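Local coordinates for protein S.cerevisiae chromosome XVI reading frame ORF YPL253c (Saccharomyces cerevisiae, PDB 2O0A) that recruits the minus-end-directed motor Kar3 to microtubules, cross-links antiparallel microtubules with it, and carries a C-terminal kinesin-like motor fold lacking a nucleotide-binding site, at residues A[27-32]-A[263-268]; A[94-99]-A[223-228]; A[57-62]-A[282-287]. One frame throughout, in Å; residues are numbered along the deposited sequence.

In the fold
Contacts 1 and 2 are successive steps across one central sheet. Strand 265-270 pairs with 27-32 in contact 1 and, along its other edge, with 94-99, which in turn pairs with 221-228 in contact 2; the two centres lie about 9 Å apart. The shared seam includes Leu267 N to Ile97 O and Leu267 O to Leu99 N, both 2.8 Å. Contact 3 flanks the sheet, its centre about 10 Å from contact 1 and 18 Å from contact 2. Asn62 OD1 meets Cys28 N at 2.7 Å, tying it to contact 1. This motor homology domain has no nucleotide site, so the contacts illustrate a motor scaffold kept without its active site.

Contact 1 (A[27-32]-A[263-268]); sequences RCYAYV and KSFFLL
Arg27 and Ser264 share a water that three groups hold: it donates to Ser264 O at 2.7 Å and accepts from both Arg27 N and Arg27 NH1, the latter at 3.0 Å and in the plane of the guanidinium. Arg27 NH1 also lies 4.1 Å from Lys263 NZ, but both side chains form salt bridges to Glu21 OE2, so the carboxylate probably offsets the like charges.

Beyond this polar end the two strands run parallel. Phe266 N donates to Arg27 O (2.9 Å) from well above the carbonyl plane, and Tyr29 uses both its backbone groups toward this strand, N to Phe266 O and O to Leu268 N (2.8 Å), straddling Leu267. A fourth bond joins Tyr31 N to Leu268 O.

On one face of the sheet the rings of Tyr29 and Phe265 form an offset stack with planes only 8° apart, the CZ corner of Phe265 lying 3.3 Å from Tyr29 CD2. With CG of Phe265 anti to its backbone N (chi1 -173°), the ring swings across to Tyr29 and leaves its CD1 against Arg27 CD. Farther along, a methyl of Leu267, CD1, rests on Tyr31 CB at 3.8 Å. Helix 72-89 packs on this face. On the other face Cys28 SG touches Leu268 CD1 at 3.9 Å, and helix 276-289 packs against both residues.

The chemistry is thus graded: a water-bridged end where Glu21 probably eases the like charges gives way to a buried stretch where backbone groups pair with one another and the side chains meet across the strands mainly through hydrocarbon and aromatic surface.

Contact 2 (A[94-99]-A[223-228]); sequences FNLISL and FYFIEL
Phe94 places its CG between backbone N and carbonyl carbon (chi1 67°), while Phe223 holds its own opposite the backbone N (chi1 165°), and these two choices bring the rings together. They meet obliquely, planes 42° apart. Phe223 CD1 sits over one face of the Phe94 ring, 3.5 Å from CE1, and Phe223 CB makes a CH-pi contact with that ring, 4.2 Å from its centroid. The Phe223 ring reaches on to Leu96, its CE1 3.6 Å from Leu96 N. Were an alanine here in place of Phe94, Phe223 would probably lose the surface under CB and CD1, and its ring would be freer to turn.

The same face continues with Leu96 and Phe225 side by side, CG to CD1 3.8 Å, and with Ser98 CB against Phe225 CE1. Helices 72-89 and 105-116 pack over it. On the other face Ile97 lies alongside Ile226, CG1 to CB 4.0 Å, and Leu99 alongside Leu228. Asn95 projects there too, but its amide turns to the next strand and its approach, bonding Thr262, Ser264 and Phe265.

Five backbone bonds, alternating in direction, stitch the two segments from Phe94 to Leu228; Ser98 N to Ile226 O, at 2.8 Å, is among the shortest.

Such long parallel pairing, with helices packed on the sheet, belongs to the P-loop NTPase architecture of kinesin motor domains. Strand 94-99 probably corresponds to the one that leads into the phosphate-binding loop of active kinesins, and is retained in Vik1 although the nucleotide site is not.

Contact 3 (A[57-62]-A[282-287]); sequences HVYKFN and ISEEVQ
His57 donates from NE2 to Glu284 OE1 at 3.1 Å, a somewhat bent bond (144° at the hydrogen) that uses the syn lone pair of the carboxylate. The oxygen stands slightly out of the imidazole plane, and carboxylate and ring are turned 47° against each other. Glu284 gets there as a straight rod, CG anti to its backbone N and the chain extended beyond. A water that donates to Val58 O, and weakly to OE1, gives this oxygen a second partner. The negative charge would tend to favour a protonated His57, whose ring is covered on one face by the Tyr59 hydroxyl.

Lys60 O is held twice, by Gln287 NE2 at 2.9 Å and by a second water at 2.8 Å. Gln287 NE2 in turn spends its other hydrogen on Ser283 O, one turn back in its own helix, at 3.0 Å. That bond comes from above the carbonyl plane, yet it lies in the plane of the amide, fixing the rotation of the group that reaches Lys60.

The two parts joined here are recognisable from kinesin motor domains: strand 58-60 is an outer strand of the small three-stranded antiparallel sheet beside the core, and 282-287 belongs to the last helix, which follows the final strand of the central sheet.

Ser283 OG accepts from the water on Lys60 O, at 2.7 Å, and is also bonded to Leu280 O, so the hydroxyl is satisfied although an aromatic ring presses on it. Phe61 supplies that ring, with CE1 3.4 Å from Ser283 CB and CZ near OG. The Asn62 carboxamide finds its partner outside the helix: OD1 accepts from Cys28 N, on strand 27-32 of the central sheet.

Contact 1 (A[27-32]-A[263-268])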
loop_
_atom_site.group_PDB
_atom_site.type_symbol
_atom_site.label_atom_id
_atom_site.label_comp_id
_atom_site.label_asym_id
_atom_site.label_seq_id
_atom_site.Cartn_x
_atom_site.Cartn_y
_atom_site.Cartn_z
ATOM N N ARG A 27 -6.622 8.767 0.835
ATOM C CA ARG A 27 -5.239 8.881 0.377
ATOM C C ARG A 27 -5.010 8.095 -0.904
ATOM O O ARG A 27 -5.324 6.903 -0.986
ATOM C CB ARG A 27 -4.283 8.379 1.463
ATOM C CG ARG A 27 -4.084 9.344 2.591
ATOM C CD ARG A 27 -3.351 8.687 3.754
ATOM N NE ARG A 27 -3.160 9.651 4.834
ATOM C CZ ARG A 27 -4.083 9.950 5.743
ATOM N NH1 ARG A 27 -5.284 9.384 5.703
ATOM N NH2 ARG A 27 -3.811 10.833 6.689
ATOM N N CYS A 28 -4.472 8.787 -1.910
ATOM C CA CYS A 28 -4.147 8.181 -3.203
ATOM C C CYS A 28 -2.913 8.873 -3.767
ATOM O O CYS A 28 -2.911 10.078 -4.047
ATOM C CB CYS A 28 -5.331 8.268 -4.156
ATOM S SG CYS A 28 -5.106 7.363 -5.694
ATOM N N TYR A 29 -1.834 8.102 -3.870
ATOM C CA TYR A 29 -0.542 8.611 -4.278
ATOM C C TYR A 29 -0.109 7.936 -5.551
ATOM O O TYR A 29 -0.362 6.753 -5.715
ATOM C CB TYR A 29 0.475 8.296 -3.182
ATOM C CG TYR A 29 0.301 9.165 -1.953
ATOM C CD1 TYR A 29 1.194 10.195 -1.707
ATOM C CD2 TYR A 29 -0.752 8.953 -1.038
ATOM C CE1 TYR A 29 1.061 11.007 -0.582
ATOM C CE2 TYR A 29 -0.892 9.763 0.090
ATOM C CZ TYR A 29 0.012 10.776 0.301
ATOM O OH TYR A 29 -0.109 11.587 1.414
ATOM N N ALA A 30 0.530 8.684 -6.451
ATOM C CA ALA A 30 1.089 8.097 -7.670
ATOM C C ALA A 30 2.595 8.013 -7.530
ATOM O O ALA A 30 3.247 9.005 -7.193
ATOM C CB ALA A 30 0.720 8.954 -8.889
ATOM N N TYR A 31 3.153 6.833 -7.774
ATOM C CA TYR A 31 4.586 6.616 -7.700
ATOM C C TYR A 31 4.994 6.265 -9.126
ATOM O O TYR A 31 4.656 5.193 -9.626
ATOM C CB TYR A 31 4.839 5.470 -6.718
ATOM C CG TYR A 31 6.254 5.250 -6.240
ATOM C CD1 TYR A 31 7.261 6.211 -6.410
ATOM C CD2 TYR A 31 6.578 4.086 -5.549
ATOM C CE1 TYR A 31 8.555 5.982 -5.941
ATOM C CE2 TYR A 31 7.846 3.857 -5.071
ATOM C CZ TYR A 31 8.834 4.806 -5.261
ATOM O OH TYR A 31 10.095 4.522 -4.784
ATOM N N VAL A 32 5.706 7.171 -9.784
ATOM C CA VAL A 32 5.754 7.137 -11.250
ATOM C C VAL A 32 7.160 6.971 -11.800
ATOM O O VAL A 32 8.111 7.538 -11.249
ATOM C CB VAL A 32 5.083 8.401 -11.874
ATOM C CG1 VAL A 32 3.648 8.586 -11.376
ATOM C CG2 VAL A 32 5.926 9.658 -11.649
ATOM N N LYS A 263 -7.921 2.501 8.214
ATOM C CA LYS A 263 -7.407 3.668 7.516
ATOM C C LYS A 263 -6.698 3.171 6.265
ATOM O O LYS A 263 -5.973 2.189 6.327
ATOM C CB LYS A 263 -6.397 4.443 8.364
ATOM C CG LYS A 263 -6.940 5.040 9.652
ATOM C CD LYS A 263 -7.801 6.249 9.366
ATOM C CE LYS A 263 -6.983 7.498 9.117
ATOM N NZ LYS A 263 -7.882 8.675 8.857
ATOM N N SER A 264 -6.915 3.865 5.151
ATOM C CA SER A 264 -6.365 3.440 3.850
ATOM C C SER A 264 -5.339 4.385 3.234
ATOM O O SER A 264 -5.356 5.605 3.420
ATOM C CB SER A 264 -7.486 3.223 2.813
ATOM O OG SER A 264 -8.411 2.227 3.210
ATOM N N PHE A 265 -4.447 3.790 2.452
ATOM C CA PHE A 265 -3.477 4.546 1.674
ATOM C C PHE A 265 -3.356 3.814 0.349
ATOM O O PHE A 265 -2.807 2.706 0.302
ATOM C CB PHE A 265 -2.136 4.528 2.429
ATOM C CG PHE A 265 -1.039 5.406 1.845
ATOM C CD1 PHE A 265 -0.487 6.433 2.621
ATOM C CD2 PHE A 265 -0.479 5.149 0.577
ATOM C CE1 PHE A 265 0.574 7.224 2.146
ATOM C CE2 PHE A 265 0.570 5.949 0.089
ATOM C CZ PHE A 265 1.100 6.984 0.881
ATOM N N PHE A 266 -3.862 4.414 -0.732
ATOM C CA PHE A 266 -3.726 3.791 -2.054
ATOM C C PHE A 266 -2.462 4.291 -2.724
ATOM O O PHE A 266 -2.194 5.491 -2.751
ATOM C CB PHE A 266 -4.949 4.103 -2.925
ATOM C CG PHE A 266 -6.184 3.343 -2.526
ATOM C CD1 PHE A 266 -6.513 2.146 -3.163
ATOM C CD2 PHE A 266 -7.009 3.805 -1.489
ATOM C CE1 PHE A 266 -7.672 1.437 -2.787
ATOM C CE2 PHE A 266 -8.164 3.088 -1.114
ATOM C CZ PHE A 266 -8.487 1.917 -1.764
ATOM N N LEU A 267 -1.703 3.353 -3.280
ATOM C CA LEU A 267 -0.463 3.646 -3.967
ATOM C C LEU A 267 -0.574 3.109 -5.395
ATOM O O LEU A 267 -0.762 1.908 -5.595
ATOM C CB LEU A 267 0.723 2.991 -3.236
ATOM C CG LEU A 267 2.086 3.280 -3.866
ATOM C CD1 LEU A 267 2.426 4.777 -3.847
ATOM C CD2 LEU A 267 3.202 2.458 -3.178
ATOM N N LEU A 268 -0.504 4.008 -6.372
ATOM C CA LEU A 268 -0.610 3.598 -7.773
ATOM C C LEU A 268 0.758 3.682 -8.412
ATOM O O LEU A 268 1.331 4.756 -8.530
ATOM C CB LEU A 268 -1.655 4.435 -8.522
ATOM C CG LEU A 268 -3.077 3.876 -8.309
ATOM C CD1 LEU A 268 -3.554 4.003 -6.862
ATOM C CD2 LEU A 268 -4.060 4.571 -9.214
HETATM O O HOH W 1 -6.842 7.829 3.660
#

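Contact 2 (A[94-99]-A[223-228])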
loop_
_atom_site.group_PDB
_atom_site.type_symbol
_atom_site.label_atom_id
_atom_site.label_comp_id
_atom_site.label_asym_id
_atom_site.label_seq_id
_atom_site.Cartn_x
_atom_site.Cartn_y
_atom_site.Cartn_z
ATOM N N PHE A 94 -4.802 -0.165 9.914
ATOM C CA PHE A 94 -4.556 0.603 8.708
ATOM C C PHE A 94 -4.007 -0.239 7.580
ATOM O O PHE A 94 -3.692 -1.400 7.755
ATOM C CB PHE A 94 -3.670 1.828 8.988
ATOM C CG PHE A 94 -2.234 1.524 9.397
ATOM C CD1 PHE A 94 -1.187 1.944 8.588
ATOM C CD2 PHE A 94 -1.927 0.885 10.618
ATOM C CE1 PHE A 94 0.142 1.726 8.942
ATOM C CE2 PHE A 94 -0.598 0.672 11.004
ATOM C CZ PHE A 94 0.447 1.090 10.153
ATOM N N ASN A 95 -3.893 0.370 6.409
ATOM C CA ASN A 95 -3.463 -0.395 5.247
ATOM C C ASN A 95 -2.631 0.400 4.272
ATOM O O ASN A 95 -2.553 1.636 4.337
ATOM C CB ASN A 95 -4.668 -1.056 4.547
ATOM C CG ASN A 95 -5.556 -0.069 3.824
ATOM O OD1 ASN A 95 -5.115 0.660 2.929
ATOM N ND2 ASN A 95 -6.847 -0.058 4.182
ATOM N N LEU A 96 -1.975 -0.353 3.387
ATOM C CA LEU A 96 -1.340 0.181 2.197
ATOM C C LEU A 96 -1.803 -0.708 1.058
ATOM O O LEU A 96 -1.526 -1.905 1.044
ATOM C CB LEU A 96 0.187 0.145 2.353
ATOM C CG LEU A 96 1.035 0.483 1.126
ATOM C CD1 LEU A 96 0.638 1.829 0.539
ATOM C CD2 LEU A 96 2.544 0.433 1.440
ATOM N N ILE A 97 -2.560 -0.128 0.129
ATOM C CA ILE A 97 -3.102 -0.878 -1.004
ATOM C C ILE A 97 -2.335 -0.440 -2.246
ATOM O O ILE A 97 -2.489 0.697 -2.697
ATOM C CB ILE A 97 -4.623 -0.647 -1.150
ATOM C CG1 ILE A 97 -5.327 -1.197 0.091
ATOM C CG2 ILE A 97 -5.156 -1.338 -2.446
ATOM C CD1 ILE A 97 -6.775 -0.749 0.260
ATOM N N SER A 98 -1.486 -1.343 -2.753
ATOM C CA SER A 98 -0.556 -1.025 -3.824
ATOM C C SER A 98 -1.013 -1.660 -5.141
ATOM O O SER A 98 -1.188 -2.877 -5.206
ATOM C CB SER A 98 0.856 -1.484 -3.451
ATOM O OG SER A 98 1.779 -1.157 -4.487
ATOM N N LEU A 99 -1.216 -0.814 -6.155
ATOM C CA LEU A 99 -1.595 -1.253 -7.505
ATOM C C LEU A 99 -0.394 -1.139 -8.420
ATOM O O LEU A 99 0.258 -0.084 -8.499
ATOM C CB LEU A 99 -2.726 -0.361 -8.039
ATOM C CG LEU A 99 -4.152 -0.634 -7.550
ATOM C CD1 LEU A 99 -4.306 -0.479 -6.059
ATOM C CD2 LEU A 99 -5.153 0.261 -8.272
ATOM N N PHE A 223 -1.853 -3.941 10.548
ATOM C CA PHE A 223 -1.529 -3.300 9.276
ATOM C C PHE A 223 -1.676 -4.310 8.146
ATOM O O PHE A 223 -1.196 -5.435 8.268
ATOM C CB PHE A 223 -0.090 -2.776 9.328
ATOM C CG PHE A 223 0.457 -2.414 7.972
ATOM C CD1 PHE A 223 -0.090 -1.342 7.275
ATOM C CD2 PHE A 223 1.494 -3.154 7.392
ATOM C CE1 PHE A 223 0.367 -0.997 6.009
ATOM C CE2 PHE A 223 1.979 -2.826 6.112
ATOM C CZ PHE A 223 1.413 -1.740 5.412
ATOM N N TYR A 224 -2.312 -3.903 7.039
ATOM C CA TYR A 224 -2.499 -4.787 5.889
ATOM C C TYR A 224 -1.856 -4.177 4.670
ATOM O O TYR A 224 -2.184 -3.049 4.305
ATOM C CB TYR A 224 -3.989 -5.025 5.598
ATOM C CG TYR A 224 -4.751 -5.529 6.791
ATOM C CD1 TYR A 224 -5.008 -6.895 6.948
ATOM C CD2 TYR A 224 -5.234 -4.634 7.750
ATOM C CE1 TYR A 224 -5.718 -7.359 8.059
ATOM C CE2 TYR A 224 -5.935 -5.101 8.863
ATOM C CZ TYR A 224 -6.168 -6.445 9.002
ATOM O OH TYR A 224 -6.884 -6.902 10.096
ATOM N N PHE A 225 -0.960 -4.935 4.041
ATOM C CA PHE A 225 -0.366 -4.546 2.765
ATOM C C PHE A 225 -0.995 -5.395 1.678
ATOM O O PHE A 225 -0.832 -6.623 1.651
ATOM C CB PHE A 225 1.146 -4.742 2.828
ATOM C CG PHE A 225 1.871 -4.451 1.542
ATOM C CD1 PHE A 225 1.706 -3.247 0.877
ATOM C CD2 PHE A 225 2.787 -5.374 1.043
ATOM C CE1 PHE A 225 2.414 -2.967 -0.304
ATOM C CE2 PHE A 225 3.507 -5.105 -0.129
ATOM C CZ PHE A 225 3.319 -3.896 -0.809
ATOM N N ILE A 226 -1.742 -4.734 0.801
ATOM C CA ILE A 226 -2.474 -5.408 -0.262
ATOM C C ILE A 226 -1.729 -5.174 -1.574
ATOM O O ILE A 226 -1.418 -4.039 -1.915
ATOM C CB ILE A 226 -3.918 -4.869 -0.357
ATOM C CG1 ILE A 226 -4.670 -5.103 0.954
ATOM C CG2 ILE A 226 -4.631 -5.457 -1.588
ATOM C CD1 ILE A 226 -4.776 -6.569 1.378
ATOM N N GLU A 227 -1.419 -6.260 -2.298
ATOM C CA GLU A 227 -0.751 -6.147 -3.586
ATOM C C GLU A 227 -1.704 -6.582 -4.690
ATOM O O GLU A 227 -2.142 -7.730 -4.731
ATOM C CB GLU A 227 0.526 -6.982 -3.624
ATOM C CG GLU A 227 1.621 -6.413 -2.739
ATOM C CD GLU A 227 2.829 -7.329 -2.677
ATOM O OE1 GLU A 227 2.857 -8.223 -1.812
ATOM O OE2 GLU A 227 3.751 -7.133 -3.472
ATOM N N LEU A 228 -2.015 -5.647 -5.572
ATOM C CA LEU A 228 -2.770 -5.945 -6.777
ATOM C C LEU A 228 -1.816 -5.645 -7.924
ATOM O O LEU A 228 -1.719 -4.515 -8.359
ATOM C CB LEU A 228 -4.029 -5.084 -6.837
ATOM C CG LEU A 228 -5.086 -5.391 -5.771
ATOM C CD1 LEU A 228 -6.016 -4.234 -5.583
ATOM C CD2 LEU A 228 -5.831 -6.692 -6.129
#

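Contact 3 (A[57-62]-A[282-287])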
loop_
_atom_site.group_PDB
_atom_site.type_symbol
_atom_site.label_atom_id
_atom_site.label_comp_id
_atom_site.label_asym_id
_atom_site.label_seq_id
_atom_site.Cartn_x
_atom_site.Cartn_y
_atom_site.Cartn_z
ATOM N N HIS A 57 -7.185 15.733 -19.937
ATOM C CA HIS A 57 -7.789 15.298 -18.670
ATOM C C HIS A 57 -6.815 15.431 -17.502
ATOM O O HIS A 57 -5.674 14.975 -17.589
ATOM C CB HIS A 57 -8.297 13.856 -18.747
ATOM C CG HIS A 57 -9.249 13.499 -17.650
ATOM N ND1 HIS A 57 -10.517 13.017 -17.894
ATOM C CD2 HIS A 57 -9.125 13.560 -16.301
ATOM C CE1 HIS A 57 -11.130 12.797 -16.744
ATOM N NE2 HIS A 57 -10.307 13.117 -15.763
ATOM N N VAL A 58 -7.292 16.037 -16.417
ATOM C CA VAL A 58 -6.506 16.266 -15.198
ATOM C C VAL A 58 -6.762 15.195 -14.131
ATOM O O VAL A 58 -7.912 14.980 -13.707
ATOM C CB VAL A 58 -6.793 17.683 -14.604
ATOM C CG1 VAL A 58 -6.011 17.914 -13.343
ATOM C CG2 VAL A 58 -6.464 18.769 -15.634
ATOM N N TYR A 59 -5.680 14.533 -13.709
ATOM C CA TYR A 59 -5.725 13.541 -12.635
ATOM C C TYR A 59 -4.883 14.018 -11.459
ATOM O O TYR A 59 -3.679 14.173 -11.580
ATOM C CB TYR A 59 -5.225 12.180 -13.127
ATOM C CG TYR A 59 -6.058 11.601 -14.243
ATOM C CD1 TYR A 59 -7.217 10.896 -13.966
ATOM C CD2 TYR A 59 -5.682 11.775 -15.584
ATOM C CE1 TYR A 59 -7.986 10.358 -14.990
ATOM C CE2 TYR A 59 -6.448 11.246 -16.614
ATOM C CZ TYR A 59 -7.600 10.549 -16.302
ATOM O OH TYR A 59 -8.368 10.013 -17.302
ATOM N N LYS A 60 -5.546 14.253 -10.335
ATOM C CA LYS A 60 -4.874 14.727 -9.126
ATOM C C LYS A 60 -4.631 13.587 -8.138
ATOM O O LYS A 60 -5.357 12.581 -8.131
ATOM C CB LYS A 60 -5.682 15.841 -8.459
ATOM C CG LYS A 60 -5.875 17.053 -9.355
ATOM C CD LYS A 60 -6.366 18.245 -8.569
ATOM C CE LYS A 60 -7.358 19.051 -9.386
ATOM N NZ LYS A 60 -8.182 19.942 -8.523
ATOM N N PHE A 61 -3.604 13.776 -7.311
ATOM C CA PHE A 61 -3.211 12.811 -6.292
ATOM C C PHE A 61 -2.780 13.605 -5.075
ATOM O O PHE A 61 -2.443 14.791 -5.181
ATOM C CB PHE A 61 -2.023 11.995 -6.784
ATOM C CG PHE A 61 -2.350 11.085 -7.940
ATOM C CD1 PHE A 61 -2.694 9.762 -7.714
ATOM C CD2 PHE A 61 -2.313 11.562 -9.246
ATOM C CE1 PHE A 61 -3.009 8.924 -8.768
ATOM C CE2 PHE A 61 -2.629 10.728 -10.319
ATOM C CZ PHE A 61 -2.971 9.405 -10.076
ATOM N N ASN A 62 -2.755 12.965 -3.909
ATOM C CA ASN A 62 -2.217 13.668 -2.755
ATOM C C ASN A 62 -0.776 14.108 -3.016
ATOM O O ASN A 62 -0.365 15.216 -2.633
ATOM C CB ASN A 62 -2.358 12.817 -1.490
ATOM C CG ASN A 62 -3.813 12.539 -1.153
ATOM O OD1 ASN A 62 -4.267 11.418 -1.260
ATOM N ND2 ASN A 62 -4.562 13.583 -0.811
ATOM N N ILE A 282 -8.966 4.801 -12.449
ATOM C CA ILE A 282 -9.208 4.190 -11.146
ATOM C C ILE A 282 -8.845 5.150 -10.024
ATOM O O ILE A 282 -9.574 5.250 -9.037
ATOM C CB ILE A 282 -8.486 2.840 -11.032
ATOM C CG1 ILE A 282 -9.106 1.876 -12.050
ATOM C CG2 ILE A 282 -8.598 2.273 -9.605
ATOM C CD1 ILE A 282 -8.409 0.562 -12.203
ATOM N N SER A 283 -7.755 5.888 -10.215
ATOM C CA SER A 283 -7.324 6.874 -9.228
ATOM C C SER A 283 -8.423 7.902 -8.962
ATOM O O SER A 283 -8.597 8.357 -7.829
ATOM C CB SER A 283 -6.002 7.537 -9.645
ATOM O OG SER A 283 -6.191 8.538 -10.638
ATOM N N GLU A 284 -9.180 8.263 -9.999
ATOM C CA GLU A 284 -10.304 9.190 -9.791
ATOM C C GLU A 284 -11.468 8.581 -8.990
ATOM O O GLU A 284 -12.063 9.253 -8.146
ATOM C CB GLU A 284 -10.800 9.784 -11.119
ATOM C CG GLU A 284 -11.608 11.067 -10.928
ATOM C CD GLU A 284 -12.064 11.704 -12.229
ATOM O OE1 GLU A 284 -11.284 11.716 -13.207
ATOM O OE2 GLU A 284 -13.204 12.212 -12.267
ATOM N N GLU A 285 -11.775 7.315 -9.240
ATOM C CA GLU A 285 -12.806 6.602 -8.495
ATOM C C GLU A 285 -12.436 6.419 -7.021
ATOM O O GLU A 285 -13.279 6.548 -6.137
ATOM C CB GLU A 285 -13.048 5.236 -9.111
ATOM C CG GLU A 285 -13.574 5.251 -10.533
ATOM C CD GLU A 285 -13.783 3.852 -11.017
ATOM O OE1 GLU A 285 -12.770 3.165 -11.283
ATOM O OE2 GLU A 285 -14.956 3.420 -11.102
ATOM N N VAL A 286 -11.167 6.105 -6.768
ATOM C CA VAL A 286 -10.686 5.963 -5.399
ATOM C C VAL A 286 -10.947 7.231 -4.587
ATOM O O VAL A 286 -11.416 7.158 -3.445
ATOM C CB VAL A 286 -9.174 5.605 -5.370
ATOM C CG1 VAL A 286 -8.563 5.833 -3.968
ATOM C CG2 VAL A 286 -8.962 4.177 -5.835
ATOM N N GLN A 287 -10.665 8.380 -5.195
ATOM C CA GLN A 287 -10.690 9.664 -4.495
ATOM C C GLN A 287 -12.045 10.376 -4.522
ATOM O O GLN A 287 -12.196 11.431 -3.891
ATOM C CB GLN A 287 -9.591 10.583 -5.050
ATOM C CG GLN A 287 -8.187 10.015 -4.854
ATOM C CD GLN A 287 -7.112 10.857 -5.512
ATOM O OE1 GLN A 287 -6.571 11.785 -4.903
ATOM N NE2 GLN A 287 -6.773 10.521 -6.753
HETATM O O HOH W 2 -9.558 13.500 -12.298
HETATM O O HOH W 3 -6.861 11.068 -9.931
#